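Local structure of 1-pyrroline-5-carboxylate dehydrogenase (Thermus thermophilus, 1UZB) at residues Leu101-Ala106 and Tyr145-Leu150; Ile139-Tyr144 and Ala495-Leu500. The protein probably oxidises 1-pyrroline-5-carboxylate, through its open-chain semialdehyde, to glutamate with a nicotinamide cofactor, as an enzyme of the aldehyde dehydrogenase family. One frame throughout, in Å; residues are numbered along the deposited sequence.

Interaction 1 (Leu101-Ala106 and Tyr145-Leu150); sequences LLLKAA and YARAAL
Y145 meets L102 only at its root: its CB lies 4.4 Å from L102 CD2, while the ring leads away toward loop 495-500, where its hydroxyl hydrogen-bonds to the backbone N of G498. A146 comes next and carries the middle of the contact. Its methyl points toward the opposing helix and fits between two leucines, with A146 CB 3.8 Å from L102 CB and 3.9 Å from L103 CD2. L102 CD2 also rests on the alanine's own backbone, 3.8 Å from A146 N. R147 closes the row. With CG beside the backbone N and anti to the carbonyl carbon (chi1 -68°), its extended chain runs across the L103 side chain at about a right angle and brings R147 NH2 to 3.8 Å from L103 CD2. That same NH2 makes a salt bridge with E143, and NH1 bonds to the carbonyl of E4. Helices 95-111 and 128-149 pack antiparallel here, their local axes 9.6 Å apart at 168°, with the alanine methyl between them. Helix 500-504 lies against another side of helix 128-149, touching Y145, A148 and A149, while F516 of a second subunit packs on L103.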
ATOM      1  N   LEU A 101     -25.635  11.564   1.874  1.00  4.99           N
ATOM      2  CA  LEU A 101     -27.056  11.530   2.206  1.00  5.92           C
ATOM      3  C   LEU A 101     -27.277  10.516   3.328  1.00  5.47           C
ATOM      4  O   LEU A 101     -28.022  10.779   4.277  1.00  6.34           O
ATOM      5  CB  LEU A 101     -27.892  11.163   0.974  1.00  6.39           C
ATOM      6  CG  LEU A 101     -29.146  12.028   0.780  1.00  8.58           C
ATOM      7  CD1 LEU A 101     -29.851  11.636  -0.510  1.00  8.85           C
ATOM      8  CD2 LEU A 101     -30.077  11.873   1.976  1.00  8.20           C
ATOM      9  N   LEU A 102     -26.628   9.360   3.230  1.00  5.48           N
ATOM     10  CA  LEU A 102     -26.758   8.359   4.286  1.00  4.64           C
ATOM     11  C   LEU A 102     -26.225   8.917   5.602  1.00  5.54           C
ATOM     12  O   LEU A 102     -26.859   8.777   6.648  1.00  5.49           O
ATOM     13  CB  LEU A 102     -25.998   7.073   3.935  1.00  6.06           C
ATOM     14  CG  LEU A 102     -26.841   5.949   3.324  1.00  6.26           C
ATOM     15  CD1 LEU A 102     -27.305   6.360   1.937  1.00  8.97           C
ATOM     16  CD2 LEU A 102     -26.027   4.657   3.273  1.00  7.22           C
ATOM     17  N   LEU A 103     -25.061   9.559   5.555  1.00  5.41           N
ATOM     18  CA  LEU A 103     -24.487  10.120   6.770  1.00  5.17           C
ATOM     19  C   LEU A 103     -25.434  11.128   7.417  1.00  5.40           C
ATOM     20  O   LEU A 103     -25.524  11.206   8.641  1.00  5.25           O
ATOM     21  CB  LEU A 103     -23.135  10.764   6.468  1.00  7.00           C
ATOM     22  CG  LEU A 103     -22.033   9.792   6.035  1.00  8.47           C
ATOM     23  CD1 LEU A 103     -20.808  10.582   5.607  1.00 11.53           C
ATOM     24  CD2 LEU A 103     -21.696   8.832   7.173  1.00 12.32           C
ATOM     25  N   LYS A 104     -26.141  11.901   6.600  1.00  4.89           N
ATOM     26  CA  LYS A 104     -27.095  12.857   7.137  1.00  5.22           C
ATOM     27  C   LYS A 104     -28.208  12.094   7.855  1.00  4.90           C
ATOM     28  O   LYS A 104     -28.602  12.455   8.963  1.00  5.37           O
ATOM     29  CB  LYS A 104     -27.674  13.715   6.009  1.00  7.32           C
ATOM     30  CG  LYS A 104     -28.911  14.505   6.397  1.00  8.91           C
ATOM     31  CD  LYS A 104     -28.665  15.449   7.563  1.00 13.32           C
ATOM     32  CE  LYS A 104     -27.884  16.677   7.145  1.00 13.03           C
ATOM     33  NZ  LYS A 104     -27.855  17.703   8.237  1.00 11.92           N
ATOM     34  N   ALA A 105     -28.712  11.036   7.223  1.00  4.89           N
ATOM     35  CA  ALA A 105     -29.766  10.234   7.833  1.00  4.75           C
ATOM     36  C   ALA A 105     -29.315   9.642   9.169  1.00  4.81           C
ATOM     37  O   ALA A 105     -30.096   9.579  10.120  1.00  4.57           O
ATOM     38  CB  ALA A 105     -30.201   9.121   6.884  1.00  5.83           C
ATOM     39  N   ALA A 106     -28.059   9.207   9.247  1.00  5.11           N
ATOM     40  CA  ALA A 106     -27.548   8.633  10.485  1.00  4.61           C
ATOM     41  C   ALA A 106     -27.518   9.685  11.589  1.00  4.59           C
ATOM     42  O   ALA A 106     -27.833   9.389  12.741  1.00  5.59           O
ATOM     43  CB  ALA A 106     -26.154   8.064  10.266  1.00  5.21           C
ATOM     44  N   TYR A 145     -22.454   1.254   5.792  1.00  4.33           N
ATOM     45  CA  TYR A 145     -22.731   1.180   4.361  1.00  4.14           C
ATOM     46  C   TYR A 145     -22.373   2.470   3.616  1.00  4.40           C
ATOM     47  O   TYR A 145     -21.983   2.419   2.451  1.00  5.75           O
ATOM     48  CB  TYR A 145     -24.197   0.793   4.125  1.00  4.37           C
ATOM     49  CG  TYR A 145     -24.548  -0.617   4.573  1.00  5.48           C
ATOM     50  CD1 TYR A 145     -25.835  -0.926   5.008  1.00  4.69           C
ATOM     51  CD2 TYR A 145     -23.592  -1.640   4.566  1.00  5.23           C
ATOM     52  CE1 TYR A 145     -26.169  -2.211   5.432  1.00  4.95           C
ATOM     53  CE2 TYR A 145     -23.913  -2.936   4.993  1.00  4.83           C
ATOM     54  CZ  TYR A 145     -25.201  -3.211   5.425  1.00  4.40           C
ATOM     55  OH  TYR A 145     -25.521  -4.472   5.882  1.00  4.90           O
ATOM     56  N   ALA A 146     -22.483   3.623   4.275  1.00  4.03           N
ATOM     57  CA  ALA A 146     -22.122   4.881   3.621  1.00  4.32           C
ATOM     58  C   ALA A 146     -20.645   4.836   3.226  1.00  4.57           C
ATOM     59  O   ALA A 146     -20.264   5.285   2.147  1.00  4.76           O
ATOM     60  CB  ALA A 146     -22.369   6.053   4.554  1.00  5.47           C
ATOM     61  N   ARG A 147     -19.820   4.302   4.122  1.00  4.28           N
ATOM     62  CA  ARG A 147     -18.385   4.191   3.888  1.00  5.00           C
ATOM     63  C   ARG A 147     -18.048   3.040   2.946  1.00  5.06           C
ATOM     64  O   ARG A 147     -17.239   3.187   2.034  1.00  5.97           O
ATOM     65  CB  ARG A 147     -17.654   3.994   5.221  1.00  4.78           C
ATOM     66  CG  ARG A 147     -17.694   5.213   6.144  1.00  5.80           C
ATOM     67  CD  ARG A 147     -17.173   4.858   7.535  1.00  6.59           C
ATOM     68  NE  ARG A 147     -17.014   6.015   8.420  1.00  5.20           N
ATOM     69  CZ  ARG A 147     -18.012   6.685   8.987  1.00  5.45           C
ATOM     70  NH1 ARG A 147     -17.751   7.719   9.775  1.00  6.28           N
ATOM     71  NH2 ARG A 147     -19.268   6.324   8.777  1.00  6.90           N
ATOM     72  N   ALA A 148     -18.674   1.891   3.166  1.00  5.28           N
ATOM     73  CA  ALA A 148     -18.406   0.725   2.340  1.00  6.40           C
ATOM     74  C   ALA A 148     -18.737   0.960   0.870  1.00  5.69           C
ATOM     75  O   ALA A 148     -18.038   0.464  -0.017  1.00  5.98           O
ATOM     76  CB  ALA A 148     -19.182  -0.475   2.869  1.00  5.61           C
ATOM     77  N   ALA A 149     -19.796   1.720   0.613  1.00  5.41           N
ATOM     78  CA  ALA A 149     -20.212   2.000  -0.758  1.00  5.28           C
ATOM     79  C   ALA A 149     -19.111   2.701  -1.556  1.00  5.66           C
ATOM     80  O   ALA A 149     -18.979   2.489  -2.762  1.00  6.27           O
ATOM     81  CB  ALA A 149     -21.484   2.850  -0.753  1.00  5.78           C
ATOM     82  N   LEU A 150     -18.316   3.532  -0.892  1.00  6.15           N
ATOM     83  CA  LEU A 150     -17.249   4.246  -1.589  1.00  8.27           C
ATOM     84  C   LEU A 150     -16.165   3.313  -2.119  1.00  7.71           C
ATOM     85  O   LEU A 150     -15.422   3.672  -3.034  1.00  8.09           O
ATOM     86  CB  LEU A 150     -16.635   5.297  -0.663  1.00  8.09           C
ATOM     87  CG  LEU A 150     -17.536   6.512  -0.418  1.00 11.01           C
ATOM     88  CD1 LEU A 150     -16.994   7.339   0.735  1.00 12.40           C
ATOM     89  CD2 LEU A 150     -17.623   7.347  -1.687  1.00 10.86           C
TER

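Interaction 2 (Ile139-Tyr144 and Ala495-Leu500); sequences IDFIEY and AKTGAL
The Y144 ring overlaps the backbone of G498 and A499. One face lies over the G498 carbonyl, whose O stands 3.6 Å from the Y144 ring plane and is displaced toward the rim. Along the rim, Y144 CE2 is 3.6 Å from G498 C. Having CG anti to the backbone N (chi1 -172°) sends the ring out from helix 128-149 toward the loop, with its hydroxyl end at the A499-L500 junction. There Y144 OH lies 3.4 Å from A499 CA, and L500 N sits at the ring edge, near its plane. The isobutyl group of L500 closes on the same end, its CG 3.6 Å from Y144 OH. F141, one helical turn earlier, uses its ring edge instead. F141 CE2 approaches G498 N nearly in the ring plane, at 3.7 Å, and lies 3.9 Å from T497 CB. G498 turns the chain with a positive phi of 67°, presenting backbone rather than a side chain to both rings. F6 meets the Y144 ring edge-to-face, and V480 packs against both aromatics. K496 NZ anchors the same loop through the carbonyls of G467, P484 and G486. Putting an alanine at Y144 would probably open a gap between helix and loop, leaving the G498 carbonyl without the ring face over it and L500 without the hydroxyl it packs on. Y144 thus gives a face and F141 an edge to the peptide groups round G498, so the joint between helix 128-149 and the loop before helix 500-504 rests mainly on shape and van der Waals contact, with no charged pair.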
ATOM      1  N   ILE A 139     -28.158   2.704  13.274  1.00  4.59           N
ATOM      2  CA  ILE A 139     -27.236   3.801  13.019  1.00  3.98           C
ATOM      3  C   ILE A 139     -25.952   3.207  12.434  1.00  3.57           C
ATOM      4  O   ILE A 139     -25.407   3.731  11.459  1.00  4.28           O
ATOM      5  CB  ILE A 139     -26.936   4.568  14.326  1.00  4.68           C
ATOM      6  CG1 ILE A 139     -28.207   5.276  14.809  1.00  6.00           C
ATOM      7  CG2 ILE A 139     -25.825   5.576  14.099  1.00  5.44           C
ATOM      8  CD1 ILE A 139     -28.134   5.760  16.243  1.00  6.10           C
ATOM      9  N   ASP A 140     -25.489   2.099  13.012  1.00  3.96           N
ATOM     10  CA  ASP A 140     -24.279   1.440  12.521  1.00  3.47           C
ATOM     11  C   ASP A 140     -24.399   1.045  11.050  1.00  4.16           C
ATOM     12  O   ASP A 140     -23.459   1.238  10.281  1.00  4.50           O
ATOM     13  CB  ASP A 140     -23.949   0.182  13.338  1.00  5.04           C
ATOM     14  CG  ASP A 140     -23.376   0.495  14.709  1.00  5.68           C
ATOM     15  OD1 ASP A 140     -23.029   1.666  14.975  1.00  7.32           O
ATOM     16  OD2 ASP A 140     -23.259  -0.448  15.524  1.00  7.09           O
ATOM     17  N   PHE A 141     -25.536   0.475  10.658  1.00  3.98           N
ATOM     18  CA  PHE A 141     -25.717   0.076   9.262  1.00  4.19           C
ATOM     19  C   PHE A 141     -25.564   1.274   8.329  1.00  4.75           C
ATOM     20  O   PHE A 141     -24.897   1.186   7.297  1.00  4.62           O
ATOM     21  CB  PHE A 141     -27.097  -0.553   9.040  1.00  5.35           C
ATOM     22  CG  PHE A 141     -27.181  -2.008   9.408  1.00  5.11           C
ATOM     23  CD1 PHE A 141     -28.241  -2.473  10.178  1.00  5.08           C
ATOM     24  CD2 PHE A 141     -26.231  -2.922   8.957  1.00  4.61           C
ATOM     25  CE1 PHE A 141     -28.361  -3.825  10.497  1.00  6.32           C
ATOM     26  CE2 PHE A 141     -26.342  -4.278   9.269  1.00  5.77           C
ATOM     27  CZ  PHE A 141     -27.408  -4.729  10.041  1.00  4.87           C
ATOM     28  N   ILE A 142     -26.182   2.395   8.687  1.00  4.49           N
ATOM     29  CA  ILE A 142     -26.104   3.586   7.852  1.00  4.60           C
ATOM     30  C   ILE A 142     -24.665   4.092   7.749  1.00  3.42           C
ATOM     31  O   ILE A 142     -24.170   4.353   6.652  1.00  4.57           O
ATOM     32  CB  ILE A 142     -27.001   4.712   8.405  1.00  4.64           C
ATOM     33  CG1 ILE A 142     -28.454   4.234   8.491  1.00  5.49           C
ATOM     34  CG2 ILE A 142     -26.914   5.927   7.498  1.00  6.19           C
ATOM     35  CD1 ILE A 142     -29.373   5.206   9.214  1.00  6.07           C
ATOM     36  N   GLU A 143     -23.997   4.221   8.892  1.00  3.96           N
ATOM     37  CA  GLU A 143     -22.618   4.702   8.925  1.00  3.64           C
ATOM     38  C   GLU A 143     -21.669   3.763   8.183  1.00  4.44           C
ATOM     39  O   GLU A 143     -20.789   4.209   7.442  1.00  5.03           O
ATOM     40  CB  GLU A 143     -22.142   4.845  10.376  1.00  5.16           C
ATOM     41  CG  GLU A 143     -22.849   5.911  11.201  1.00  5.58           C
ATOM     42  CD  GLU A 143     -22.375   7.321  10.893  1.00  9.39           C
ATOM     43  OE1 GLU A 143     -21.353   7.476  10.197  1.00 11.14           O
ATOM     44  OE2 GLU A 143     -23.022   8.281  11.361  1.00  9.56           O
ATOM     45  N   TYR A 144     -21.857   2.461   8.379  1.00  4.91           N
ATOM     46  CA  TYR A 144     -21.007   1.466   7.742  1.00  3.79           C
ATOM     47  C   TYR A 144     -21.210   1.415   6.232  1.00  4.31           C
ATOM     48  O   TYR A 144     -20.247   1.522   5.472  1.00  4.69           O
ATOM     49  CB  TYR A 144     -21.266   0.080   8.343  1.00  4.26           C
ATOM     50  CG  TYR A 144     -20.288  -0.969   7.866  1.00  4.73           C
ATOM     51  CD1 TYR A 144     -19.067  -1.168   8.517  1.00  5.37           C
ATOM     52  CD2 TYR A 144     -20.561  -1.733   6.734  1.00  5.06           C
ATOM     53  CE1 TYR A 144     -18.145  -2.107   8.046  1.00  5.80           C
ATOM     54  CE2 TYR A 144     -19.652  -2.664   6.257  1.00  4.70           C
ATOM     55  CZ  TYR A 144     -18.449  -2.848   6.914  1.00  4.50           C
ATOM     56  OH  TYR A 144     -17.558  -3.777   6.432  1.00  6.75           O
ATOM     57  N   ALA A 495     -25.943 -13.777   2.905  1.00  6.80           N
ATOM     58  CA  ALA A 495     -25.731 -12.379   2.549  1.00  7.42           C
ATOM     59  C   ALA A 495     -25.266 -11.764   3.864  1.00  8.49           C
ATOM     60  O   ALA A 495     -26.071 -11.504   4.759  1.00 12.47           O
ATOM     61  CB  ALA A 495     -27.037 -11.736   2.092  1.00  8.02           C
ATOM     62  N   LYS A 496     -23.961 -11.559   3.987  1.00  7.64           N
ATOM     63  CA  LYS A 496     -23.376 -11.020   5.207  1.00  5.99           C
ATOM     64  C   LYS A 496     -23.652  -9.541   5.441  1.00  5.95           C
ATOM     65  O   LYS A 496     -23.055  -8.677   4.797  1.00  8.25           O
ATOM     66  CB  LYS A 496     -21.868 -11.276   5.202  1.00  5.64           C
ATOM     67  CG  LYS A 496     -21.475 -12.734   5.445  1.00  6.31           C
ATOM     68  CD  LYS A 496     -21.932 -13.189   6.830  1.00  5.21           C
ATOM     69  CE  LYS A 496     -21.035 -14.267   7.420  1.00  4.81           C
ATOM     70  NZ  LYS A 496     -21.450 -14.608   8.810  1.00  4.51           N
ATOM     71  N   THR A 497     -24.553  -9.243   6.371  1.00  4.52           N
ATOM     72  CA  THR A 497     -24.870  -7.851   6.668  1.00  5.02           C
ATOM     73  C   THR A 497     -23.751  -7.238   7.500  1.00  4.43           C
ATOM     74  O   THR A 497     -23.027  -7.940   8.204  1.00  5.48           O
ATOM     75  CB  THR A 497     -26.204  -7.717   7.441  1.00  4.53           C
ATOM     76  OG1 THR A 497     -26.079  -8.332   8.728  1.00  6.44           O
ATOM     77  CG2 THR A 497     -27.340  -8.377   6.666  1.00  6.59           C
ATOM     78  N   GLY A 498     -23.605  -5.921   7.409  1.00  4.79           N
ATOM     79  CA  GLY A 498     -22.564  -5.246   8.165  1.00  5.03           C
ATOM     80  C   GLY A 498     -21.175  -5.626   7.690  1.00  5.71           C
ATOM     81  O   GLY A 498     -20.226  -5.638   8.472  1.00  5.98           O
ATOM     82  N   ALA A 499     -21.059  -5.936   6.403  1.00  4.83           N
ATOM     83  CA  ALA A 499     -19.789  -6.321   5.810  1.00  5.44           C
ATOM     84  C   ALA A 499     -19.681  -5.725   4.412  1.00  4.83           C
ATOM     85  O   ALA A 499     -20.691  -5.478   3.751  1.00  4.76           O
ATOM     86  CB  ALA A 499     -19.688  -7.838   5.736  1.00  6.83           C
ATOM     87  N   LEU A 500     -18.449  -5.502   3.965  1.00  5.41           N
ATOM     88  CA  LEU A 500     -18.206  -4.940   2.643  1.00  6.00           C
ATOM     89  C   LEU A 500     -18.906  -5.749   1.553  1.00  6.31           C
ATOM     90  O   LEU A 500     -19.471  -5.182   0.623  1.00  6.23           O
ATOM     91  CB  LEU A 500     -16.699  -4.898   2.365  1.00  6.74           C
ATOM     92  CG  LEU A 500     -15.860  -4.026   3.306  1.00 10.18           C
ATOM     93  CD1 LEU A 500     -14.381  -4.259   3.048  1.00 12.65           C
ATOM     94  CD2 LEU A 500     -16.215  -2.566   3.105  1.00 11.57           C
TER

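Overall arrangement
Both contacts are buried and share helix 128-149, interaction 2 using the turns just before those of interaction 1. Interaction 2 lies nearer the centre of the chain, its own centre about 12 Å from it against about 19 Å for interaction 1. Interaction 1 joins neighbours in a helical part of the chain through leucine side chains and an alanine methyl, with one arginine at its margin; interaction 2 ties the helix to a loop some 350 residues later through aromatic rings and backbone. They meet physically through the bond that Y145 of interaction 1 makes to G498 of interaction 2. Interaction 1 lies near two other subunits, interaction 2 near a different one.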